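Local coordinates for protein Tox3 (Phaeosphaeria nodorum, PDB 6WES) that acts as a necrotrophic effector of a fungal wheat pathogen, a secreted beta-barrel toxin probably recognised through the host susceptibility gene Snn3, at residues F106-T109 against R110-N113. Numbering follows the deposited sequence.
Sequences FDRT and RMHN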
ATOM      1  N   PHE A 106       8.436  12.678   7.964  1.00 10.44           N
ATOM      2  CA  PHE A 106       8.776  13.193   9.287  1.00 10.87           C
ATOM      3  C   PHE A 106       9.258  14.638   9.211  1.00 12.46           C
ATOM      4  O   PHE A 106       9.820  15.086   8.201  1.00 14.70           O
ATOM      5  CB  PHE A 106       9.909  12.375   9.916  1.00 11.82           C
ATOM      6  CG  PHE A 106       9.554  10.930  10.130  1.00 12.66           C
ATOM      7  CD1 PHE A 106       8.850  10.545  11.263  1.00 13.53           C
ATOM      8  CD2 PHE A 106       9.894   9.964   9.199  1.00 15.21           C
ATOM      9  CE1 PHE A 106       8.490   9.239  11.470  1.00 13.64           C
ATOM     10  CE2 PHE A 106       9.555   8.619   9.424  1.00 12.86           C
ATOM     11  CZ  PHE A 106       8.836   8.264  10.551  1.00 15.16           C
ATOM     12  N   ASP A 107       9.047  15.362  10.303  1.00 10.93           N
ATOM     13  CA  ASP A 107       9.661  16.675  10.509  1.00 11.77           C
ATOM     14  C   ASP A 107      10.562  16.561  11.737  1.00 12.31           C
ATOM     15  O   ASP A 107      10.120  16.769  12.874  1.00 11.27           O
ATOM     16  CB  ASP A 107       8.631  17.779  10.689  1.00 14.37           C
ATOM     17  CG  ASP A 107       9.262  19.148  10.917  1.00 14.42           C
ATOM     18  OD1 ASP A 107      10.497  19.250  11.068  1.00 15.00           O
ATOM     19  OD2 ASP A 107       8.502  20.132  10.920  1.00 18.67           O
ATOM     20  N   ARG A 108      11.845  16.254  11.495  1.00 11.00           N
ATOM     21  CA  ARG A 108      12.756  16.004  12.604  1.00 11.87           C
ATOM     22  C   ARG A 108      13.117  17.275  13.356  1.00 10.83           C
ATOM     23  O   ARG A 108      13.628  17.182  14.474  1.00 12.76           O
ATOM     24  CB  ARG A 108      14.000  15.231  12.174  1.00 12.80           C
ATOM     25  CG  ARG A 108      13.714  13.756  11.832  1.00  9.86           C
ATOM     26  CD  ARG A 108      14.987  13.065  11.498  1.00 12.62           C
ATOM     27  NE  ARG A 108      14.899  11.644  11.177  1.00 14.00           N
ATOM     28  CZ  ARG A 108      14.934  10.658  12.068  1.00 12.98           C
ATOM     29  NH1 ARG A 108      14.942  10.931  13.362  1.00 11.21           N
ATOM     30  NH2 ARG A 108      14.941   9.382  11.672  1.00 13.16           N
ATOM     31  N   THR A 109      12.847  18.457  12.791  1.00 11.71           N
ATOM     32  CA  THR A 109      13.056  19.691  13.557  1.00 12.24           C
ATOM     33  C   THR A 109      12.102  19.826  14.733  1.00 12.82           C
ATOM     34  O   THR A 109      12.351  20.659  15.619  1.00 15.75           O
ATOM     35  CB  THR A 109      12.963  20.956  12.687  1.00 14.45           C
ATOM     36  OG1 THR A 109      11.596  21.256  12.384  1.00 14.74           O
ATOM     37  CG2 THR A 109      13.772  20.815  11.402  1.00 17.41           C
ATOM     38  N   ARG A 110      11.043  19.020  14.773  1.00 11.53           N
ATOM     39  CA  ARG A 110      10.016  19.096  15.805  1.00 12.74           C
ATOM     40  C   ARG A 110       9.930  17.800  16.598  1.00 12.34           C
ATOM     41  O   ARG A 110       8.904  17.522  17.224  1.00 15.12           O
ATOM     42  CB  ARG A 110       8.659  19.448  15.194  1.00 12.11           C
ATOM     43  CG  ARG A 110       8.641  20.855  14.625  1.00 13.18           C
ATOM     44  CD  ARG A 110       7.238  21.201  14.088  1.00 17.98           C
ATOM     45  NE  ARG A 110       7.185  22.562  13.534  1.00 23.89           N
ATOM     46  CZ  ARG A 110       7.022  23.672  14.246  1.00 29.91           C
ATOM     47  NH1 ARG A 110       6.892  23.628  15.566  1.00 32.54           N
ATOM     48  NH2 ARG A 110       6.998  24.847  13.620  1.00 33.91           N
ATOM     49  N   MET A 111      11.001  17.015  16.608  1.00 12.78           N
ATOM     50  CA  MET A 111      10.969  15.673  17.179  1.00 10.61           C
ATOM     51  C   MET A 111      11.787  15.551  18.467  1.00 11.79           C
ATOM     52  O   MET A 111      12.376  14.507  18.756  1.00 12.85           O
ATOM     53  CB  MET A 111      11.359  14.627  16.130  1.00 10.36           C
ATOM     54  CG  MET A 111      10.186  14.347  15.213  1.00  9.84           C
ATOM     55  SD  MET A 111      10.486  13.159  13.898  1.00 10.04           S
ATOM     56  CE  MET A 111      11.324  11.848  14.776  1.00 10.92           C
ATOM     57  N   HIS A 112      11.820  16.603  19.292  1.00 11.79           N
ATOM     58  CA  HIS A 112      12.587  16.509  20.525  1.00 12.90           C
ATOM     59  C   HIS A 112      11.908  15.615  21.560  1.00 14.40           C
ATOM     60  O   HIS A 112      12.603  15.003  22.384  1.00 16.86           O
ATOM     61  CB  HIS A 112      12.886  17.911  21.058  1.00 15.74           C
ATOM     62  CG  HIS A 112      13.834  18.672  20.181  1.00 20.16           C
ATOM     63  ND1 HIS A 112      13.413  19.434  19.112  1.00 24.38           N
ATOM     64  CD2 HIS A 112      15.186  18.729  20.175  1.00 23.13           C
ATOM     65  CE1 HIS A 112      14.462  19.957  18.503  1.00 23.16           C
ATOM     66  NE2 HIS A 112      15.550  19.544  19.129  1.00 24.13           N
ATOM     67  N   ASN A 113      10.577  15.497  21.518  1.00 11.44           N
ATOM     68  CA  ASN A 113       9.815  14.788  22.540  1.00 13.34           C
ATOM     69  C   ASN A 113       9.136  13.532  22.033  1.00 13.79           C
ATOM     70  O   ASN A 113       8.825  12.648  22.839  1.00 14.27           O
ATOM     71  CB  ASN A 113       8.710  15.691  23.111  1.00 17.83           C
ATOM     72  CG  ASN A 113       9.249  16.982  23.682  1.00 24.45           C
ATOM     73  OD1 ASN A 113      10.223  16.975  24.416  1.00 24.17           O
ATOM     74  ND2 ASN A 113       8.619  18.102  23.327  1.00 28.61           N
TER
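Asp107 and Arg110 meet round a tight turn, first through the backbone. The amide N of Arg110 donates to Asp107 O at 3.1 Å, with an N-H...O angle of 161°. One residue on, Met111 N reaches Arg108 O, but this bond is weak at 3.4 Å. The two bonds share the i to i+3 spacing of a short 3-10 turn, and Arg108 and Thr109 lie within it.

The Asp107 carboxylate divides its work. OD1 accepts the hydroxyl of Thr109, OG1 to OD1 2.6 Å, on its syn side. It also takes a bond from Thr109 N. With CG anti to the backbone N (chi1 179°), Asp107 folds its side chain back over the start of the turn, in the manner of an Asx turn, though the bond to Thr109 N is weak. OD2 faces the extended chain of Arg110, lying 3.6 Å from Arg110 CD. Its salt bridge to Arg110 NE is long, at 3.8 Å, and the carboxylate and guanidinium planes are nearly perpendicular, so the pairing is probably loose.

This turn sits in the loop between strands 92-105 and 126-133 of the antiparallel beta-barrel, well away from the centre of the chain. Buried Met111 packs alongside the Arg108 chain. Its extended chi2 carries SD to Arg108 CG at 3.9 Å. SD also meets Phe106 CD1 at 4.1 Å, an oblique Met-aromatic contact. The bend at chi3 turns CE toward Arg108 NH1. Leu45 of strand 45-53 also packs against Phe106, Arg108 and Met111. The Arg108 guanidinium finds its acceptors across the neighbouring loops: NE bonds to Ala70 O, and NH1 to the carbonyls of Pro41 and Gln43. At the exposed end, the His112 ring brings CE1 edge-on to Thr109 O at 3.6 Å.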